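AvrL567-A (Melampsora lini, PDB 2OPC) is a flax rust avirulence protein, probably recognised inside the plant cell by matching flax resistance proteins. Local coordinates at residues Val61-Ser66 and Ile119-Val124. Residues are numbered along the deposited sequence; the frame is centred on the assembly and turned at random.
Sequences VHIAHS and IKIKLV. With CO (cobalt (II) ion), chain B.
With CG beside its own backbone N (chi1 -76°), His62 leans its ring over to Val124. In Val124, CG1 stands anti to the carbonyl carbon (chi1 -58°), which leaves CG2 between N and the carbonyl carbon, over one face of the His62 ring, toward the rim. This is a CH-pi contact, with Val124 CG2 3.5 Å from His62 NE2. The same NE2 binds the cobalt ion at 2.0 Å, and Cys60 is a further ligand. The methyl thus lies above the NE2-CE1 part of the ring, while the cobalt is held at its rim. On the same sheet face, Lys122 NZ is hydrogen-bonded to Glu13 O.

The backbones pair as antiparallel strands. His62 and Lys122 form a hydrogen-bonded pair, His62 N to Lys122 O at 2.8 Å and Lys122 N to His62 O at 2.9 Å. Ala64 N then bonds Lys120 O at 3.0 Å. Between these two residues a water replaces the return bond: it donates to Ala64 O and accepts from Lys120 N.

On the opposite face, Ile63 CG1 meets Ile121 CG2 at 4.0 Å, and Val61 CG2 meets Leu123 CD2 at 3.9 Å.

These are the two central strands of a four-stranded antiparallel sheet. Strand 75-81 flanks 58-63, strand 16-19 flanks 118-125, and strand 32-36 of the second sheet touches Ile121 and Leu123.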
loop_
_atom_site.group_PDB
_atom_site.type_symbol
_atom_site.label_atom_id
_atom_site.label_comp_id
_atom_site.label_asym_id
_atom_site.label_seq_id
_atom_site.Cartn_x
_atom_site.Cartn_y
_atom_site.Cartn_z
ATOM N N VAL A 61 -2.856 -0.796 -6.661
ATOM C CA VAL A 61 -2.704 -0.860 -5.181
ATOM C C VAL A 61 -4.039 -0.478 -4.577
ATOM O O VAL A 61 -4.461 0.691 -4.698
ATOM C CB VAL A 61 -1.599 0.072 -4.693
ATOM C CG1 VAL A 61 -1.414 -0.065 -3.194
ATOM C CG2 VAL A 61 -0.308 -0.238 -5.412
ATOM N N HIS A 62 -4.710 -1.455 -3.992
ATOM C CA HIS A 62 -6.003 -1.218 -3.361
ATOM C C HIS A 62 -5.797 -0.892 -1.898
ATOM O O HIS A 62 -4.939 -1.473 -1.218
ATOM C CB HIS A 62 -6.910 -2.446 -3.557
ATOM C CG HIS A 62 -7.479 -2.527 -4.946
ATOM N ND1 HIS A 62 -8.571 -3.295 -5.295
ATOM C CD2 HIS A 62 -7.131 -1.825 -6.056
ATOM C CE1 HIS A 62 -8.826 -3.101 -6.584
ATOM N NE2 HIS A 62 -7.978 -2.211 -7.058
ATOM N N ILE A 63 -6.627 0.042 -1.434
ATOM C CA ILE A 63 -6.598 0.484 -0.035
ATOM C C ILE A 63 -8.038 0.520 0.488
ATOM O O ILE A 63 -8.946 0.969 -0.215
ATOM C CB ILE A 63 -5.922 1.879 0.095
ATOM C CG1 ILE A 63 -5.785 2.294 1.566
ATOM C CG2 ILE A 63 -6.639 2.947 -0.714
ATOM C CD1 ILE A 63 -4.712 3.338 1.787
ATOM N N ALA A 64 -8.222 0.029 1.713
ATOM C CA ALA A 64 -9.556 0.038 2.339
ATOM C C ALA A 64 -9.829 1.396 2.968
ATOM O O ALA A 64 -8.904 2.127 3.343
ATOM C CB ALA A 64 -9.635 -1.016 3.385
ATOM N N HIS A 65 -11.112 1.710 3.106
ATOM C CA HIS A 65 -11.574 2.842 3.889
ATOM C C HIS A 65 -12.165 2.345 5.215
ATOM O O HIS A 65 -12.852 1.312 5.246
ATOM C CB HIS A 65 -12.629 3.643 3.103
ATOM C CG HIS A 65 -12.039 4.505 2.025
ATOM N ND1 HIS A 65 -12.698 5.588 1.485
ATOM C CD2 HIS A 65 -10.824 4.458 1.421
ATOM C CE1 HIS A 65 -11.921 6.150 0.570
ATOM N NE2 HIS A 65 -10.778 5.495 0.527
ATOM N N SER A 66 -11.899 3.101 6.292
ATOM C CA SER A 66 -12.401 2.751 7.629
ATOM C C SER A 66 -13.635 3.548 7.989
ATOM O O SER A 66 -14.308 3.219 8.955
ATOM C CB SER A 66 -11.334 2.988 8.695
ATOM O OG SER A 66 -10.975 4.343 8.651
ATOM N N ILE A 119 -3.078 0.996 8.010
ATOM C CA ILE A 119 -3.883 0.996 6.779
ATOM C C ILE A 119 -3.911 -0.449 6.268
ATOM O O ILE A 119 -3.150 -1.312 6.678
ATOM C CB ILE A 119 -3.324 1.959 5.684
ATOM C CG1 ILE A 119 -1.948 1.507 5.134
ATOM C CG2 ILE A 119 -3.256 3.386 6.249
ATOM C CD1 ILE A 119 -1.458 2.409 4.004
ATOM N N LYS A 120 -4.901 -0.689 5.405
ATOM C CA LYS A 120 -5.055 -2.018 4.741
ATOM C C LYS A 120 -4.806 -1.854 3.262
ATOM O O LYS A 120 -5.567 -1.150 2.592
ATOM C CB LYS A 120 -6.473 -2.546 4.939
ATOM C CG LYS A 120 -6.858 -2.867 6.380
ATOM C CD LYS A 120 -8.336 -3.410 6.415
ATOM C CE LYS A 120 -8.835 -3.588 7.799
ATOM N NZ LYS A 120 -10.160 -4.243 7.717
ATOM N N ILE A 121 -3.775 -2.553 2.762
ATOM C CA ILE A 121 -3.391 -2.436 1.327
ATOM C C ILE A 121 -3.175 -3.814 0.735
ATOM O O ILE A 121 -2.884 -4.790 1.423
ATOM C CB ILE A 121 -2.142 -1.540 1.109
ATOM C CG1 ILE A 121 -0.988 -2.002 2.010
ATOM C CG2 ILE A 121 -2.539 -0.080 1.353
ATOM C CD1 ILE A 121 0.349 -1.194 1.801
ATOM N N LYS A 122 -3.374 -3.888 -0.590
ATOM C CA LYS A 122 -3.105 -5.139 -1.308
ATOM C C LYS A 122 -2.930 -4.811 -2.795
ATOM O O LYS A 122 -3.263 -3.721 -3.253
ATOM C CB LYS A 122 -4.268 -6.130 -1.127
ATOM C CG LYS A 122 -5.578 -5.645 -1.755
ATOM C CD LYS A 122 -6.720 -6.643 -1.452
ATOM C CE LYS A 122 -8.014 -6.137 -2.023
ATOM N NZ LYS A 122 -9.049 -7.211 -1.897
ATOM N N LEU A 123 -2.420 -5.790 -3.527
ATOM C CA LEU A 123 -2.323 -5.666 -4.981
ATOM C C LEU A 123 -3.369 -6.499 -5.659
ATOM O O LEU A 123 -3.677 -7.605 -5.224
ATOM C CB LEU A 123 -0.985 -6.251 -5.470
ATOM C CG LEU A 123 0.269 -5.582 -4.921
ATOM C CD1 LEU A 123 1.521 -6.297 -5.481
ATOM C CD2 LEU A 123 0.258 -4.059 -5.247
ATOM N N VAL A 124 -3.831 -5.960 -6.778
ATOM C CA VAL A 124 -4.601 -6.770 -7.738
ATOM C C VAL A 124 -3.978 -6.518 -9.117
ATOM O O VAL A 124 -3.412 -5.468 -9.373
ATOM C CB VAL A 124 -6.140 -6.460 -7.785
ATOM C CG1 VAL A 124 -6.785 -6.665 -6.410
ATOM C CG2 VAL A 124 -6.461 -5.070 -8.304
HETATM CO CO CO B . -7.873 -1.223 -8.798
HETATM O O HOH W 1 -6.626 1.473 4.750
#